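Local coordinates for protease LasA (Pseudomonas aeruginosa, PDB 3IT5), which is a secreted zinc metallopeptidase of the M23 family that cuts the pentaglycine cross-links of staphylococcal peptidoglycan and contributes to the breakdown of host elastin, at residues D152-C155 with R156-Y159; Q86-N89 with G90-V93; F160-Q163 with S164-T167. All blocks are in the same frame, centred on the assembly; numbering follows the deposited sequence.

How the contacts relate
The three contacts show how polar side chains close short turns in a predominantly beta protein. Contacts 1 and 3 adjoin in the sequence, the loop of contact 1 running straight into the strand on which contact 3 begins; their centres are 15 Å apart. Contact 2, earlier in the chain, lies on the opposite side of the molecule's centre, its centre 35 Å from that of contact 1 and 32 Å from that of contact 3. Contact 1 comes nearest the active site, with the Tyr158 side chain about 10 Å from the zinc ion, while Phe160 of contact 3 is about 12 Å away. Contact 2 is remote from the zinc site.

Contact 1: D152-C155 with R156-Y159; sequences DNDC and RRYY
Asp154 O is gripped by two successive backbone N-H groups, those of Arg157 and Tyr158. The bond from Tyr158 N is short, 2.8 Å to Asp154 O, and nearly straight, the donor lying almost in line with the carbonyl. Arg157 N reaches the same Asp154 O at 2.9 Å from above the carbonyl plane, so the two donors approach from distinct directions and the chain is wound tightly round one oxygen.

The side chains of the same turn, with Asp152, form a set of aspartate-arginine pairings. The carboxylate of Asp154 swings away from its own backbone N (chi1 -164°); Arg156 N donates to Asp154 OD1 at 3.3 Å, on its anti side and 31° out of the carboxylate plane, while OD2 makes a salt bridge at the edge of the Arg156 guanidinium, 3.0 Å from Arg156 NH1. The same OD2 also stands over one face of the Arg157 guanidinium. There it contributes charge alone, because no N-H of that group points at it, although a water joins Asp154 OD2 to Arg157 NH2. Arg157 meets Asp152 edge-on, the planes only 27° apart, in a salt bridge of 2.9 Å from Arg157 NH1 to Asp152 OD1. Asp152 OD2 takes a weak bond from Arg157 NH1 and another bond from Thr148 N. Asp154 is thus bridged to both arginines and Asp152 to Arg157, and the guanidinium groups probably favour the ionised carboxylates.

Elsewhere in the turn, a second water donates to both Asn153 O and Tyr158 O. Cys155 is joined to Cys170 by a disulfide, and Tyr158 packs on Ile144 and Ala22. The arrangement is a salt-bridge network around a tight turn, in the loop that leads from strand 142-145 into strand 159-162 of the four-stranded antiparallel sheet.

Contact 2: Q86-N89 with G90-V93; sequences QVSN and GQQV
Gln91 turns its side chain back over the preceding residues because CG stands opposite its own backbone N (chi1 177°) and the chain stays extended at chi2 (168°). This carries the amide to Val87 and Ser88, where OE1 accepts the backbone N-H of Ser88, 3.0 Å from Ser88 N to Gln91 OE1, with the donor tilted 25° from the carbonyl plane. Val87 crosses the Gln91 side chain at about a right angle and lays CG1 beside the amide, 3.7 Å from Gln91 CD. The backbone closes in the reverse sense: Gln91 N donates to Ser88 O at 3.1 Å, completing a type II beta turn from Ser88 to Gln91. Its third position is Gly90, which has the positive phi and near-zero psi that glycine adopts in such turns. One residue thus ties the turn twice, by its backbone N and by its side-chain oxygen. Val87 and Val93 make a loose contact through their CG1 methyl groups, and both lie on Val59 of strand 57-63. Asn89 OD1 accepts from Val61 N of that strand, while backbone bonds join Gly90 and Gln91 to Val59 and Val93 to Gly57, and the turn leads directly into strand 92-93, which pairs antiparallel with strand 57-63.

Contact 3: F160-Q163 with S164-T167; sequences FYNQ and SAGT
Ser164 opens the turn by giving its backbone N-H to the side chain of Asn162, Ser164 N lying 2.8 Å from Asn162 OD1 and in the plane of that carbonyl, an Asx turn. The Asn162 amide can reach forward because its CG points away from its own backbone N (chi1 -172°), which sets OD1 over the start of the loop. Ala165 N approaches the same oxygen at 3.1 Å, but the bond is bent and weak; the Ala165 methyl lies against the flat amide, 3.8 Å from Asn162 CG. Gly166, at positive phi, turns the chain back, and Gly166 N donates to Asn162 O at 2.9 Å. Its backbone atoms also touch the Tyr161 ring obliquely, with Gly166 O 3.3 Å from Tyr161 CE1. Thr167 completes the circuit: its carbonyl oxygen takes the N-H of Asn162, 2.8 Å from Asn162 N and nearly head-on. Its side chain runs alongside that of Asn162, pointing the same way, and Thr167 OG1 touches Asn162 CB while finding its polar partner in His169 NE2.

Asn162 therefore engages the loop through its backbone N, its backbone O and its side-chain oxygen. This chemistry implies that the beta hairpin of strands 159-162 and 168-169 is closed by four bonds, one of them weak, converging on Asn162, with the Tyr161 ring and Ala165 methyl packed beside them.

Contact 1: D152-C155 with R156-Y159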
loop_
_atom_site.group_PDB
_atom_site.type_symbol
_atom_site.label_atom_id
_atom_site.label_comp_id
_atom_site.label_asym_id
_atom_site.label_seq_id
_atom_site.Cartn_x
_atom_site.Cartn_y
_atom_site.Cartn_z
ATOM N N ASP A 152 14.107 -2.734 5.407
ATOM C CA ASP A 152 14.812 -1.788 6.287
ATOM C C ASP A 152 13.811 -0.787 6.865
ATOM O O ASP A 152 13.034 -0.180 6.123
ATOM C CB ASP A 152 15.950 -1.064 5.552
ATOM C CG ASP A 152 16.734 -0.106 6.457
ATOM O OD1 ASP A 152 16.870 -0.379 7.672
ATOM O OD2 ASP A 152 17.229 0.923 5.943
ATOM N N ASN A 153 13.819 -0.648 8.188
ATOM C CA ASN A 153 12.843 0.191 8.888
ATOM C C ASN A 153 13.473 1.167 9.878
ATOM O O ASN A 153 12.769 1.807 10.666
ATOM C CB ASN A 153 11.783 -0.673 9.583
ATOM C CG ASN A 153 12.384 -1.703 10.531
ATOM O OD1 ASN A 153 13.427 -1.475 11.147
ATOM N ND2 ASN A 153 11.715 -2.843 10.655
ATOM N N ASP A 154 14.802 1.254 9.840
ATOM C CA ASP A 154 15.549 2.248 10.600
ATOM C C ASP A 154 15.051 3.622 10.163
ATOM O O ASP A 154 15.148 3.971 8.985
ATOM C CB ASP A 154 17.051 2.103 10.311
ATOM C CG ASP A 154 17.930 2.819 11.330
ATOM O OD1 ASP A 154 17.556 3.916 11.809
ATOM O OD2 ASP A 154 19.019 2.282 11.635
ATOM N N CYS A 155 14.511 4.384 11.114
ATOM C CA CYS A 155 13.856 5.668 10.820
ATOM C C CYS A 155 14.810 6.739 10.265
ATOM O O CYS A 155 14.372 7.776 9.753
ATOM C CB CYS A 155 13.088 6.189 12.045
ATOM S SG CYS A 155 11.799 7.405 11.630
ATOM N N ARG A 156 16.110 6.474 10.361
ATOM C CA ARG A 156 17.130 7.327 9.759
ATOM C C ARG A 156 17.237 7.121 8.241
ATOM O O ARG A 156 17.610 8.043 7.513
ATOM C CB ARG A 156 18.482 7.084 10.434
ATOM C CG ARG A 156 18.639 7.818 11.761
ATOM C CD ARG A 156 19.446 7.029 12.783
ATOM N NE ARG A 156 20.856 6.886 12.425
ATOM C CZ ARG A 156 21.482 5.724 12.249
ATOM N NH1 ARG A 156 20.834 4.578 12.404
ATOM N NH2 ARG A 156 22.770 5.708 11.933
ATOM N N ARG A 157 16.900 5.919 7.772
ATOM C CA ARG A 157 16.998 5.581 6.346
ATOM C C ARG A 157 15.633 5.430 5.676
ATOM O O ARG A 157 15.449 5.855 4.535
ATOM C CB ARG A 157 17.808 4.301 6.140
ATOM C CG ARG A 157 19.183 4.318 6.787
ATOM C CD ARG A 157 19.913 3.015 6.533
ATOM N NE ARG A 157 20.730 2.645 7.685
ATOM C CZ ARG A 157 20.501 1.591 8.464
ATOM N NH1 ARG A 157 19.488 0.770 8.210
ATOM N NH2 ARG A 157 21.302 1.351 9.492
ATOM N N TYR A 158 14.696 4.807 6.385
ATOM C CA TYR A 158 13.330 4.632 5.895
ATOM C C TYR A 158 12.386 5.528 6.679
ATOM O O TYR A 158 12.331 5.455 7.910
ATOM C CB TYR A 158 12.883 3.172 6.020
ATOM C CG TYR A 158 11.464 2.926 5.547
ATOM C CD1 TYR A 158 11.153 2.934 4.191
ATOM C CD2 TYR A 158 10.432 2.692 6.459
ATOM C CE1 TYR A 158 9.856 2.717 3.749
ATOM C CE2 TYR A 158 9.126 2.472 6.025
ATOM C CZ TYR A 158 8.851 2.481 4.663
ATOM O OH TYR A 158 7.572 2.259 4.210
ATOM N N TYR A 159 11.641 6.366 5.964
ATOM C CA TYR A 159 10.715 7.297 6.600
ATOM C C TYR A 159 9.660 7.845 5.642
ATOM O O TYR A 159 9.843 7.849 4.421
ATOM C CB TYR A 159 11.482 8.457 7.259
ATOM C CG TYR A 159 12.461 9.165 6.338
ATOM C CD1 TYR A 159 12.043 10.207 5.511
ATOM C CD2 TYR A 159 13.804 8.790 6.297
ATOM C CE1 TYR A 159 12.937 10.861 4.664
ATOM C CE2 TYR A 159 14.705 9.432 5.455
ATOM C CZ TYR A 159 14.266 10.465 4.640
ATOM O OH TYR A 159 15.155 11.097 3.797
HETATM O O HOH W 1 11.109 4.073 9.673
HETATM O O HOH W 2 20.238 -0.178 11.664
#

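Contact 2: Q86-N89 with G90-V93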
loop_
_atom_site.group_PDB
_atom_site.type_symbol
_atom_site.label_atom_id
_atom_site.label_comp_id
_atom_site.label_asym_id
_atom_site.label_seq_id
_atom_site.Cartn_x
_atom_site.Cartn_y
_atom_site.Cartn_z
ATOM N N GLN A 86 -14.756 -6.209 -2.992
ATOM C CA GLN A 86 -16.056 -5.628 -3.277
ATOM C C GLN A 86 -16.050 -4.718 -4.510
ATOM O O GLN A 86 -16.920 -3.858 -4.669
ATOM C CB GLN A 86 -16.606 -4.908 -2.042
ATOM C CG GLN A 86 -15.771 -3.750 -1.537
ATOM C CD GLN A 86 -16.508 -2.927 -0.502
ATOM O OE1 GLN A 86 -16.986 -3.456 0.503
ATOM N NE2 GLN A 86 -16.602 -1.622 -0.739
ATOM N N VAL A 87 -15.064 -4.922 -5.379
ATOM C CA VAL A 87 -15.002 -4.224 -6.668
ATOM C C VAL A 87 -14.894 -5.247 -7.806
ATOM O O VAL A 87 -14.594 -6.422 -7.560
ATOM C CB VAL A 87 -13.854 -3.176 -6.726
ATOM C CG1 VAL A 87 -14.238 -1.910 -5.949
ATOM C CG2 VAL A 87 -12.541 -3.757 -6.217
ATOM N N SER A 88 -15.148 -4.802 -9.036
ATOM C CA SER A 88 -15.191 -5.697 -10.198
ATOM C C SER A 88 -14.200 -5.312 -11.292
ATOM O O SER A 88 -13.669 -4.200 -11.299
ATOM C CB SER A 88 -16.605 -5.728 -10.796
ATOM O OG SER A 88 -17.573 -6.044 -9.812
ATOM N N ASN A 89 -13.962 -6.246 -12.213
ATOM C CA ASN A 89 -13.165 -5.997 -13.407
ATOM C C ASN A 89 -13.769 -4.871 -14.236
ATOM O O ASN A 89 -14.954 -4.903 -14.561
ATOM C CB ASN A 89 -13.061 -7.267 -14.260
ATOM C CG ASN A 89 -12.129 -8.306 -13.658
ATOM O OD1 ASN A 89 -11.059 -7.978 -13.137
ATOM N ND2 ASN A 89 -12.532 -9.572 -13.734
ATOM N N GLY A 90 -12.949 -3.875 -14.563
ATOM C CA GLY A 90 -13.392 -2.747 -15.378
ATOM C C GLY A 90 -14.018 -1.613 -14.582
ATOM O O GLY A 90 -14.355 -0.570 -15.146
ATOM N N GLN A 91 -14.174 -1.812 -13.275
ATOM C CA GLN A 91 -14.764 -0.792 -12.412
ATOM C C GLN A 91 -13.826 0.389 -12.221
ATOM O O GLN A 91 -12.717 0.247 -11.700
ATOM C CB GLN A 91 -15.169 -1.367 -11.049
ATOM C CG GLN A 91 -15.721 -0.316 -10.072
ATOM C CD GLN A 91 -16.388 -0.922 -8.851
ATOM O OE1 GLN A 91 -16.535 -2.143 -8.747
ATOM N NE2 GLN A 91 -16.791 -0.069 -7.910
ATOM N N GLN A 92 -14.286 1.562 -12.638
ATOM C CA GLN A 92 -13.541 2.779 -12.391
ATOM C C GLN A 92 -13.797 3.225 -10.952
ATOM O O GLN A 92 -14.927 3.147 -10.461
ATOM C CB GLN A 92 -13.900 3.870 -13.408
ATOM C CG GLN A 92 -13.973 3.397 -14.883
ATOM C CD GLN A 92 -12.664 2.819 -15.450
ATOM O OE1 GLN A 92 -11.570 3.114 -14.969
ATOM N NE2 GLN A 92 -12.787 2.006 -16.496
ATOM N N VAL A 93 -12.730 3.672 -10.286
ATOM C CA VAL A 93 -12.751 4.032 -8.868
ATOM C C VAL A 93 -11.940 5.307 -8.618
ATOM O O VAL A 93 -11.127 5.709 -9.452
ATOM C CB VAL A 93 -12.164 2.897 -7.965
ATOM C CG1 VAL A 93 -13.052 1.650 -7.985
ATOM C CG2 VAL A 93 -10.726 2.562 -8.368
#

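Contact 3: F160-Q163 with S164-T167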
loop_
_atom_site.group_PDB
_atom_site.type_symbol
_atom_site.label_atom_id
_atom_site.label_comp_id
_atom_site.label_asym_id
_atom_site.label_seq_id
_atom_site.Cartn_x
_atom_site.Cartn_y
_atom_site.Cartn_z
ATOM N N PHE A 160 8.554 8.301 6.219
ATOM C CA PHE A 160 7.549 9.073 5.509
ATOM C C PHE A 160 7.714 10.524 5.953
ATOM O O PHE A 160 7.488 10.844 7.122
ATOM C CB PHE A 160 6.144 8.570 5.860
ATOM C CG PHE A 160 5.835 7.189 5.336
ATOM C CD1 PHE A 160 5.043 7.024 4.203
ATOM C CD2 PHE A 160 6.327 6.053 5.977
ATOM C CE1 PHE A 160 4.753 5.751 3.711
ATOM C CE2 PHE A 160 6.044 4.775 5.493
ATOM C CZ PHE A 160 5.256 4.622 4.364
ATOM N N TYR A 161 8.138 11.399 5.041
ATOM C CA TYR A 161 8.316 12.808 5.395
ATOM C C TYR A 161 7.114 13.648 4.987
ATOM O O TYR A 161 6.825 13.801 3.792
ATOM C CB TYR A 161 9.616 13.385 4.812
ATOM C CG TYR A 161 9.812 14.863 5.110
ATOM C CD1 TYR A 161 10.198 15.292 6.382
ATOM C CD2 TYR A 161 9.597 15.830 4.126
ATOM C CE1 TYR A 161 10.373 16.643 6.665
ATOM C CE2 TYR A 161 9.768 17.188 4.400
ATOM C CZ TYR A 161 10.158 17.584 5.672
ATOM O OH TYR A 161 10.333 18.919 5.959
ATOM N N ASN A 162 6.419 14.183 5.991
ATOM C CA ASN A 162 5.288 15.076 5.768
ATOM C C ASN A 162 5.769 16.442 5.277
ATOM O O ASN A 162 6.389 17.204 6.027
ATOM C CB ASN A 162 4.446 15.215 7.047
ATOM C CG ASN A 162 3.146 15.982 6.822
ATOM O OD1 ASN A 162 3.091 16.940 6.050
ATOM N ND2 ASN A 162 2.096 15.564 7.511
ATOM N N GLN A 163 5.460 16.746 4.018
ATOM C CA GLN A 163 5.943 17.959 3.351
ATOM C C GLN A 163 5.133 19.212 3.705
ATOM O O GLN A 163 5.467 20.319 3.276
ATOM C CB GLN A 163 5.963 17.746 1.830
ATOM C CG GLN A 163 6.848 16.578 1.386
ATOM C CD GLN A 163 6.544 16.103 -0.017
ATOM O OE1 GLN A 163 7.379 16.215 -0.908
ATOM N NE2 GLN A 163 5.342 15.563 -0.222
ATOM N N SER A 164 4.080 19.027 4.494
ATOM C CA SER A 164 3.200 20.121 4.896
ATOM C C SER A 164 3.404 20.526 6.355
ATOM O O SER A 164 2.989 21.613 6.759
ATOM C CB SER A 164 1.735 19.742 4.646
ATOM O OG SER A 164 0.853 20.666 5.265
ATOM N N ALA A 165 4.043 19.648 7.131
ATOM C CA ALA A 165 4.234 19.838 8.570
ATOM C C ALA A 165 5.705 19.768 8.986
ATOM O O ALA A 165 6.068 20.165 10.097
ATOM C CB ALA A 165 3.422 18.805 9.346
ATOM N N GLY A 166 6.543 19.248 8.094
ATOM C CA GLY A 166 7.971 19.100 8.370
ATOM C C GLY A 166 8.298 17.912 9.256
ATOM O O GLY A 166 9.444 17.756 9.681
ATOM N N THR A 167 7.296 17.072 9.520
ATOM C CA THR A 167 7.434 15.921 10.421
ATOM C C THR A 167 7.933 14.658 9.723
ATOM O O THR A 167 7.609 14.402 8.559
ATOM C CB THR A 167 6.105 15.590 11.142
ATOM O OG1 THR A 167 5.017 15.661 10.211
ATOM C CG2 THR A 167 5.849 16.566 12.267
#